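Local structure of uncharacterized protein (Bacteroides ovatus, 4FS7) at residues Ser318-Val323 / Gly341-Ser346; Glu332-Arg337 / Leu352-Ile357; Ala361-Ile366 / Asp383-Thr388. The protein is of unknown function but, as an extracellular protein with BspA-type leucine-rich repeats, probably binds other proteins. All blocks are in the same frame, centred on the assembly; numbering follows the deposited sequence. Where two conformers were deposited one is given.

The three contacts lie near the C-terminal end of a leucine-rich repeat solenoid without alpha helices. Each joins neighbouring turns of the coil. Contacts 1 and 2 interleave along the chain, in the order 318-323, 332-337, 341-346, 352-357; contact 3 follows with 361-366 and 383-388. Contact 2 lies in a parallel sheet, on its strands 333-334 and 356-357. Contacts 1 and 3 join loops instead. Their centres are about 11 Å apart, and a probable hydrogen bond from G341 N to Q363 O joins them. The centre of contact 2 lies about 18 Å from that of contact 1 and about 15 Å from that of contact 3, so strands and loops are both stitched from turn to turn.

Contact 1 of 3, residues Ser318-Val323 / Gly341-Ser346; sequences SCTSLV and GCTSLS
S344 reaches T320 and S346 reaches V323 where two successive coils of the leucine-rich repeat solenoid stack. Each coil makes a type I beta turn here, C319 to L322 and C342 to L345. S344 OG donates to T320 O over 2.7 Å. The donor sits slightly out of the carbonyl plane, with a C=O...OG angle of 147°. S344 CB already faces 318-323, and chi1 (-59°) sets OG beside its own backbone N and on T320 O. An alanine at this position would lack the hydroxyl and would probably leave T320 O without its cross-coil donor. Further on, S346 N donates to V323 O at 2.8 Å in a nearly straight bond (171°). Between these two bonds V323 CA points its hydrogen at S344 O, 3.5 Å away.

Side-chain contacts flank this backbone seam. The methyl T320 CG2 rests against a carbonyl oxygen, 3.4 Å from G341 O. On the buried side the contact is apolar: C319 CB packs against C342 SG at 3.9 Å.

The second shell repeats the theme. S321 OG is held by S297 O of the preceding coil, and C319 packs on C296 there. T343 O accepts from N367 ND2 of the following coil. L345 N passes close to L322 O but does not point at it; it bonds instead to C342 O, closing its own turn at 3.1 Å. Beside it, L345 CD1 lies 3.6 Å from V323 O.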
loop_
_atom_site.group_PDB
_atom_site.type_symbol
_atom_site.label_atom_id
_atom_site.label_comp_id
_atom_site.label_asym_id
_atom_site.label_seq_id
_atom_site.Cartn_x
_atom_site.Cartn_y
_atom_site.Cartn_z
ATOM N N SER A 318 2.505 -10.151 -23.596
ATOM C CA SER A 318 1.092 -9.867 -23.611
ATOM C C SER A 318 0.771 -8.376 -23.778
ATOM O O SER A 318 -0.371 -7.940 -23.549
ATOM C CB SER A 318 0.348 -10.507 -22.422
ATOM O OG SER A 318 0.106 -11.887 -22.658
ATOM N N CYS A 319 1.719 -7.615 -24.335
ATOM C CA CYS A 319 1.457 -6.211 -24.733
ATOM C C CYS A 319 0.918 -6.236 -26.151
ATOM O O CYS A 319 1.618 -6.002 -27.132
ATOM C CB CYS A 319 2.720 -5.384 -24.593
ATOM S SG CYS A 319 3.200 -5.073 -22.880
ATOM N N THR A 320 -0.358 -6.544 -26.258
ATOM C CA THR A 320 -1.025 -6.909 -27.501
ATOM C C THR A 320 -1.366 -5.753 -28.432
ATOM O O THR A 320 -1.756 -6.021 -29.575
ATOM C CB THR A 320 -2.294 -7.720 -27.212
ATOM O OG1 THR A 320 -3.082 -7.020 -26.249
ATOM C CG2 THR A 320 -1.949 -9.149 -26.720
ATOM N N SER A 321 -1.171 -4.518 -27.998
ATOM C CA SER A 321 -1.408 -3.336 -28.835
ATOM C C SER A 321 -0.121 -2.677 -29.338
ATOM O O SER A 321 -0.190 -1.738 -30.133
ATOM C CB SER A 321 -2.211 -2.287 -28.040
ATOM O OG SER A 321 -3.537 -2.710 -27.825
ATOM N N LEU A 322 1.041 -3.149 -28.904
ATOM C CA LEU A 322 2.297 -2.505 -29.236
ATOM C C LEU A 322 2.710 -2.885 -30.665
ATOM O O LEU A 322 2.874 -4.048 -30.958
ATOM C CB LEU A 322 3.372 -2.993 -28.262
ATOM C CG LEU A 322 4.774 -2.369 -28.392
ATOM C CD1 LEU A 322 4.692 -0.808 -28.163
ATOM C CD2 LEU A 322 5.750 -3.086 -27.452
ATOM N N VAL A 323 2.874 -1.885 -31.524
ATOM C CA VAL A 323 3.152 -2.094 -32.948
ATOM C C VAL A 323 4.617 -1.885 -33.252
ATOM O O VAL A 323 5.216 -2.598 -34.088
ATOM C CB VAL A 323 2.283 -1.117 -33.788
ATOM C CG1 VAL A 323 2.803 -1.091 -35.258
ATOM C CG2 VAL A 323 0.876 -1.568 -33.742
ATOM N N GLY A 341 3.655 -13.025 -27.289
ATOM C CA GLY A 341 2.271 -12.657 -27.375
ATOM C C GLY A 341 2.017 -11.205 -27.723
ATOM O O GLY A 341 0.894 -10.715 -27.566
ATOM N N CYS A 342 3.014 -10.509 -28.263
ATOM C CA CYS A 342 2.806 -9.138 -28.746
ATOM C C CYS A 342 2.253 -9.235 -30.164
ATOM O O CYS A 342 2.986 -9.103 -31.172
ATOM C CB CYS A 342 4.103 -8.342 -28.716
ATOM S SG CYS A 342 4.576 -7.929 -26.966
ATOM N N THR A 343 0.953 -9.496 -30.231
ATOM C CA THR A 343 0.232 -9.810 -31.466
ATOM C C THR A 343 0.291 -8.741 -32.535
ATOM O O THR A 343 0.164 -9.045 -33.724
ATOM C CB THR A 343 -1.244 -9.995 -31.147
ATOM O OG1 THR A 343 -1.368 -10.823 -29.986
ATOM C CG2 THR A 343 -2.005 -10.592 -32.335
ATOM N N SER A 344 0.445 -7.497 -32.118
ATOM C CA SER A 344 0.485 -6.369 -33.050
ATOM C C SER A 344 1.881 -5.936 -33.456
ATOM O O SER A 344 2.025 -5.073 -34.310
ATOM C CB SER A 344 -0.269 -5.139 -32.453
ATOM O OG SER A 344 -1.629 -5.420 -32.172
ATOM N N LEU A 345 2.927 -6.515 -32.880
ATOM C CA LEU A 345 4.286 -6.022 -33.044
ATOM C C LEU A 345 4.717 -6.265 -34.491
ATOM O O LEU A 345 4.759 -7.397 -34.943
ATOM C CB LEU A 345 5.244 -6.704 -32.072
ATOM C CG LEU A 345 6.678 -6.235 -32.091
ATOM C CD1 LEU A 345 6.778 -4.755 -31.730
ATOM C CD2 LEU A 345 7.511 -7.116 -31.204
ATOM N N SER A 346 5.116 -5.190 -35.169
ATOM C CA SER A 346 5.494 -5.229 -36.580
ATOM C C SER A 346 6.872 -4.653 -36.829
ATOM O O SER A 346 7.556 -5.084 -37.747
ATOM C CB SER A 346 4.474 -4.436 -37.404
ATOM O OG SER A 346 4.864 -4.380 -38.767
#

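Contact 2 of 3, residues Glu332-Arg337 / Leu352-Ile357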
loop_
_atom_site.group_PDB
_atom_site.type_symbol
_atom_site.label_atom_id
_atom_site.label_comp_id
_atom_site.label_asym_id
_atom_site.label_seq_id
_atom_site.Cartn_x
_atom_site.Cartn_y
_atom_site.Cartn_z
ATOM N N GLU A 332 22.012 -4.983 -25.052
ATOM C CA GLU A 332 22.836 -6.191 -25.089
ATOM C C GLU A 332 22.048 -7.497 -25.081
ATOM O O GLU A 332 22.516 -8.486 -25.638
ATOM C CB GLU A 332 23.793 -6.221 -23.900
ATOM C CG GLU A 332 24.790 -5.035 -23.900
ATOM C CD GLU A 332 25.856 -5.113 -22.829
ATOM O OE1 GLU A 332 26.130 -6.201 -22.258
ATOM O OE2 GLU A 332 26.461 -4.042 -22.597
ATOM N N GLU A 333 20.926 -7.541 -24.391
ATOM C CA GLU A 333 20.168 -8.782 -24.188
ATOM C C GLU A 333 18.685 -8.505 -24.223
ATOM O O GLU A 333 18.230 -7.502 -23.637
ATOM C CB GLU A 333 20.498 -9.430 -22.828
ATOM C CG GLU A 333 22.003 -9.646 -22.590
ATOM C CD GLU A 333 22.367 -10.299 -21.256
ATOM O OE1 GLU A 333 21.494 -10.883 -20.576
ATOM O OE2 GLU A 333 23.559 -10.229 -20.878
ATOM N N ILE A 334 17.960 -9.419 -24.861
ATOM C CA ILE A 334 16.517 -9.507 -24.808
ATOM C C ILE A 334 16.187 -10.833 -24.136
ATOM O O ILE A 334 16.680 -11.862 -24.574
ATOM C CB ILE A 334 15.868 -9.495 -26.283
ATOM C CG1 ILE A 334 16.131 -8.137 -26.965
ATOM C CG2 ILE A 334 14.385 -9.815 -26.250
ATOM C CD1 ILE A 334 15.835 -8.112 -28.501
ATOM N N GLY A 335 15.411 -10.810 -23.062
ATOM C CA GLY A 335 15.150 -11.992 -22.281
ATOM C C GLY A 335 14.173 -12.990 -22.833
ATOM O O GLY A 335 13.558 -12.827 -23.885
ATOM N N LYS A 336 14.100 -14.123 -22.136
ATOM C CA LYS A 336 13.132 -15.170 -22.453
ATOM C C LYS A 336 11.726 -14.582 -22.487
ATOM O O LYS A 336 11.342 -13.846 -21.567
ATOM C CB LYS A 336 13.237 -16.268 -21.380
ATOM C CG LYS A 336 12.194 -17.352 -21.487
ATOM C CD LYS A 336 12.423 -18.502 -20.500
ATOM C CE LYS A 336 11.422 -19.613 -20.688
ATOM N NZ LYS A 336 11.709 -20.755 -19.784
ATOM N N ARG A 337 10.960 -14.862 -23.533
ATOM C CA ARG A 337 9.554 -14.448 -23.641
ATOM C C ARG A 337 9.398 -12.938 -23.503
ATOM O O ARG A 337 8.307 -12.465 -23.230
ATOM C CB ARG A 337 8.708 -15.183 -22.617
ATOM C CG ARG A 337 8.506 -16.653 -22.965
ATOM C CD ARG A 337 7.910 -17.503 -21.823
ATOM N NE ARG A 337 6.622 -16.987 -21.368
ATOM C CZ ARG A 337 5.832 -17.672 -20.547
ATOM N NH1 ARG A 337 6.195 -18.864 -20.093
ATOM N NH2 ARG A 337 4.698 -17.144 -20.122
ATOM N N LEU A 352 23.383 -3.862 -33.289
ATOM C CA LEU A 352 24.539 -4.745 -33.371
ATOM C C LEU A 352 25.225 -4.984 -32.025
ATOM O O LEU A 352 26.020 -5.891 -31.921
ATOM C CB LEU A 352 25.540 -4.214 -34.410
ATOM N N SER A 353 24.878 -4.216 -30.984
ATOM C CA SER A 353 25.302 -4.510 -29.604
ATOM C C SER A 353 24.639 -5.764 -29.021
ATOM O O SER A 353 25.086 -6.288 -28.010
ATOM C CB SER A 353 24.935 -3.341 -28.680
ATOM O OG SER A 353 23.605 -2.908 -28.885
ATOM N N LEU A 354 23.560 -6.219 -29.655
ATOM C CA LEU A 354 22.797 -7.347 -29.131
ATOM C C LEU A 354 23.619 -8.604 -29.159
ATOM O O LEU A 354 24.160 -8.979 -30.215
ATOM C CB LEU A 354 21.514 -7.529 -29.935
ATOM C CG LEU A 354 20.425 -8.468 -29.450
ATOM C CD1 LEU A 354 19.838 -7.905 -28.113
ATOM C CD2 LEU A 354 19.328 -8.596 -30.545
ATOM N N ARG A 355 23.675 -9.273 -28.021
ATOM C CA ARG A 355 24.438 -10.495 -27.845
ATOM C C ARG A 355 23.578 -11.728 -27.662
ATOM O O ARG A 355 24.029 -12.834 -27.932
ATOM C CB ARG A 355 25.355 -10.365 -26.612
ATOM C CG ARG A 355 26.373 -9.246 -26.675
ATOM C CD ARG A 355 27.345 -9.352 -25.492
ATOM N NE ARG A 355 26.796 -8.852 -24.217
ATOM C CZ ARG A 355 26.177 -9.590 -23.272
ATOM N NH1 ARG A 355 25.986 -10.914 -23.447
ATOM N NH2 ARG A 355 25.735 -9.001 -22.134
ATOM N N LYS A 356 22.372 -11.555 -27.166
ATOM C CA LYS A 356 21.536 -12.703 -26.743
ATOM C C LYS A 356 20.061 -12.355 -26.924
ATOM O O LYS A 356 19.645 -11.270 -26.565
ATOM C CB LYS A 356 21.819 -13.055 -25.242
ATOM C CG LYS A 356 21.213 -14.402 -24.800
ATOM C CD LYS A 356 21.332 -14.691 -23.311
ATOM C CE LYS A 356 22.734 -14.891 -22.824
ATOM N NZ LYS A 356 23.470 -16.043 -23.481
ATOM N N ILE A 357 19.296 -13.323 -27.420
ATOM C CA ILE A 357 17.854 -13.300 -27.439
ATOM C C ILE A 357 17.383 -14.548 -26.691
ATOM O O ILE A 357 17.864 -15.639 -26.955
ATOM C CB ILE A 357 17.274 -13.306 -28.876
ATOM C CG1 ILE A 357 17.732 -12.028 -29.605
ATOM C CG2 ILE A 357 15.743 -13.444 -28.890
ATOM C CD1 ILE A 357 17.418 -12.026 -31.107
#
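E333 pairs with K356, and I334 with I357, in a parallel beta ladder of the leucine-rich repeat solenoid. Strand 333-334 lies between 310-311 and 356-357 in a four-stranded parallel sheet, and 356-357 is its outermost strand within the chain. I334 N donates to K356 O at 3.0 Å. On the other side of E333, E332 O takes two backbone donors: R355 N at 2.8 Å, and K356 N in a weak bond of 3.4 Å.

The two faces of the sheet differ. I334 and I357 point to the buried one. There I334 CG1 meets L354 CD1 at 3.9 Å, the two side chains crossing at about a right angle, and I334 also packs on L327.

E333 and K356 point to the other face, but the K356 amine turns away. The charge cluster is E332, E333 and R355. R355 bends at chi3 (-78°), which swings its guanidinium toward both glutamates. R355 NH2 donates to E332 OE1 at 2.8 Å, in the guanidinium plane. A second, weak bond runs from R355 NE to the same oxygen. In one of two E333 conformers, R355 NH2 also donates to E333 OE2 at 2.8 Å, tilted 24° out of the plane. Both carboxylates use their anti lone pairs and stand steeply to the guanidinium, that of E332 at 71°. F310 of the adjacent strand touches all three.

The E332 bridge stands; in that E333 conformer one arginine nitrogen serves two acids. Its positive charge then probably offsets repulsion between the carboxylates, and the bonds would limit guanidinium rotation.

Contact 3 of 3, residues Ala361-Ile366 / Asp383-Thr388; sequences AFQGCI and DFEDTT
F362 and F384 form the tight half of this contact, where two loops near the C-terminal end of the leucine-rich repeat solenoid stack. Their rings run side by side, with planes 11° apart and centroids 4.6 Å apart. It is an offset pair with little overlap. F362 CD2 sits over one face of F384, toward its rim, and lies 3.4 Å from F384 CE2. F339 meets the F362 ring nearly in parallel, while F390 meets F384 edge-to-face (T-shaped). L368 touches both phenylalanines. Beside the rings, F362 N donates to D383 O at 2.9 Å, the donor nearly in line with the C=O bond but the N-H itself bent away from straight. The D383 carboxylate is turned elsewhere, to N360 N.

The other half is polar and bridged by two waters. E385 folds at chi2 (-69°), which brings its carboxylate to the type II turn F362 to C365. G364 N donates to E385 OE2 at 2.8 Å, coming from above the carboxylate plane, 40° out of it. I366 CG2 only grazes OE1 of E385. Where the loops part, a water accepts a hydrogen bond from E385 N at 2.9 Å and donates to C365 O at 3.0 Å and to T388 OG1; T388 OG1 is also bonded to L368 O. On the solvent side, at exposed I366 and T387, a second water joins I366 O to T387 OG1, its O 2.7 Å from T387 OG1.

Aromatic packing thus holds the tight side, while the carboxylate and waters supply partners for backbone groups and threonine hydroxyls that do not meet directly.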
loop_
_atom_site.group_PDB
_atom_site.type_symbol
_atom_site.label_atom_id
_atom_site.label_comp_id
_atom_site.label_asym_id
_atom_site.label_seq_id
_atom_site.Cartn_x
_atom_site.Cartn_y
_atom_site.Cartn_z
ATOM N N ALA A 361 11.374 -15.388 -27.256
ATOM C CA ALA A 361 11.217 -13.956 -27.079
ATOM C C ALA A 361 10.117 -13.355 -27.943
ATOM O O ALA A 361 9.497 -12.381 -27.570
ATOM C CB ALA A 361 12.531 -13.248 -27.290
ATOM N N PHE A 362 9.942 -13.924 -29.159
ATOM C CA PHE A 362 8.968 -13.416 -30.099
ATOM C C PHE A 362 7.916 -14.442 -30.465
ATOM O O PHE A 362 7.252 -14.330 -31.474
ATOM C CB PHE A 362 9.700 -12.840 -31.346
ATOM C CG PHE A 362 10.557 -11.688 -31.014
ATOM C CD1 PHE A 362 10.012 -10.436 -30.840
ATOM C CD2 PHE A 362 11.913 -11.865 -30.765
ATOM C CE1 PHE A 362 10.806 -9.385 -30.467
ATOM C CE2 PHE A 362 12.703 -10.786 -30.372
ATOM C CZ PHE A 362 12.146 -9.545 -30.235
ATOM N N GLN A 363 7.736 -15.440 -29.601
ATOM C CA GLN A 363 6.667 -16.392 -29.790
ATOM C C GLN A 363 5.326 -15.664 -29.768
ATOM O O GLN A 363 5.116 -14.760 -28.951
ATOM C CB GLN A 363 6.731 -17.430 -28.691
ATOM C CG GLN A 363 5.644 -18.483 -28.778
ATOM C CD GLN A 363 5.830 -19.501 -27.699
ATOM O OE1 GLN A 363 5.881 -19.182 -26.528
ATOM N NE2 GLN A 363 5.960 -20.752 -28.104
ATOM N N GLY A 364 4.430 -16.006 -30.689
ATOM C CA GLY A 364 3.155 -15.372 -30.799
ATOM C C GLY A 364 3.152 -14.019 -31.485
ATOM O O GLY A 364 2.075 -13.431 -31.594
ATOM N N CYS A 365 4.307 -13.557 -31.951
ATOM C CA CYS A 365 4.400 -12.277 -32.670
ATOM C C CYS A 365 4.074 -12.501 -34.132
ATOM O O CYS A 365 4.939 -12.487 -34.997
ATOM C CB CYS A 365 5.734 -11.605 -32.468
ATOM S SG CYS A 365 5.991 -11.069 -30.739
ATOM N N ILE A 366 2.780 -12.742 -34.356
ATOM C CA ILE A 366 2.280 -13.167 -35.648
ATOM C C ILE A 366 2.349 -12.090 -36.723
ATOM O O ILE A 366 2.323 -12.406 -37.909
ATOM C CB ILE A 366 0.857 -13.762 -35.509
ATOM C CG1 ILE A 366 -0.172 -12.750 -34.917
ATOM C CG2 ILE A 366 0.937 -15.057 -34.659
ATOM C CD1 ILE A 366 -1.657 -13.296 -34.836
ATOM N N ASP A 383 13.231 -18.460 -32.175
ATOM C CA ASP A 383 12.525 -17.732 -31.129
ATOM C C ASP A 383 11.511 -16.729 -31.665
ATOM O O ASP A 383 10.909 -15.973 -30.908
ATOM C CB ASP A 383 13.555 -17.125 -30.202
ATOM C CG ASP A 383 14.384 -18.230 -29.535
ATOM O OD1 ASP A 383 13.765 -19.116 -28.889
ATOM O OD2 ASP A 383 15.599 -18.292 -29.761
ATOM N N PHE A 384 11.331 -16.761 -32.976
ATOM C CA PHE A 384 10.300 -16.029 -33.696
ATOM C C PHE A 384 9.252 -16.974 -34.261
ATOM O O PHE A 384 9.521 -18.178 -34.436
ATOM C CB PHE A 384 10.906 -15.262 -34.874
ATOM C CG PHE A 384 11.905 -14.197 -34.477
ATOM C CD1 PHE A 384 13.167 -14.536 -34.104
ATOM C CD2 PHE A 384 11.588 -12.849 -34.507
ATOM C CE1 PHE A 384 14.135 -13.574 -33.745
ATOM C CE2 PHE A 384 12.544 -11.901 -34.150
ATOM C CZ PHE A 384 13.806 -12.263 -33.786
ATOM N N GLU A 385 8.091 -16.450 -34.616
ATOM C CA GLU A 385 7.136 -17.230 -35.387
ATOM C C GLU A 385 7.744 -17.688 -36.698
ATOM O O GLU A 385 8.584 -17.018 -37.262
ATOM C CB GLU A 385 5.891 -16.393 -35.667
ATOM C CG GLU A 385 5.069 -16.167 -34.395
ATOM C CD GLU A 385 4.425 -17.449 -33.913
ATOM O OE1 GLU A 385 3.695 -18.043 -34.749
ATOM O OE2 GLU A 385 4.607 -17.873 -32.733
ATOM N N ASP A 386 7.309 -18.862 -37.157
ATOM C CA ASP A 386 7.869 -19.446 -38.382
ATOM C C ASP A 386 7.478 -18.667 -39.642
ATOM O O ASP A 386 8.015 -18.923 -40.712
ATOM C CB ASP A 386 7.607 -20.950 -38.498
ATOM C CG ASP A 386 6.149 -21.307 -38.560
ATOM O OD1 ASP A 386 5.302 -20.419 -38.795
ATOM O OD2 ASP A 386 5.844 -22.532 -38.404
ATOM N N THR A 387 6.555 -17.722 -39.516
ATOM C CA THR A 387 6.166 -16.824 -40.598
ATOM C C THR A 387 7.106 -15.616 -40.768
ATOM O O THR A 387 7.073 -14.955 -41.802
ATOM C CB THR A 387 4.721 -16.350 -40.390
ATOM O OG1 THR A 387 4.583 -15.931 -39.033
ATOM C CG2 THR A 387 3.713 -17.499 -40.697
ATOM N N THR A 388 7.928 -15.310 -39.764
ATOM C CA THR A 388 8.850 -14.166 -39.824
ATOM C C THR A 388 9.908 -14.461 -40.885
ATOM O O THR A 388 10.529 -15.543 -40.889
ATOM C CB THR A 388 9.496 -13.873 -38.448
ATOM O OG1 THR A 388 8.445 -13.567 -37.511
ATOM C CG2 THR A 388 10.554 -12.747 -38.518
HETATM O O HOH W 1 7.714 -13.591 -34.855
HETATM O O HOH W 2 4.781 -13.234 -39.097
#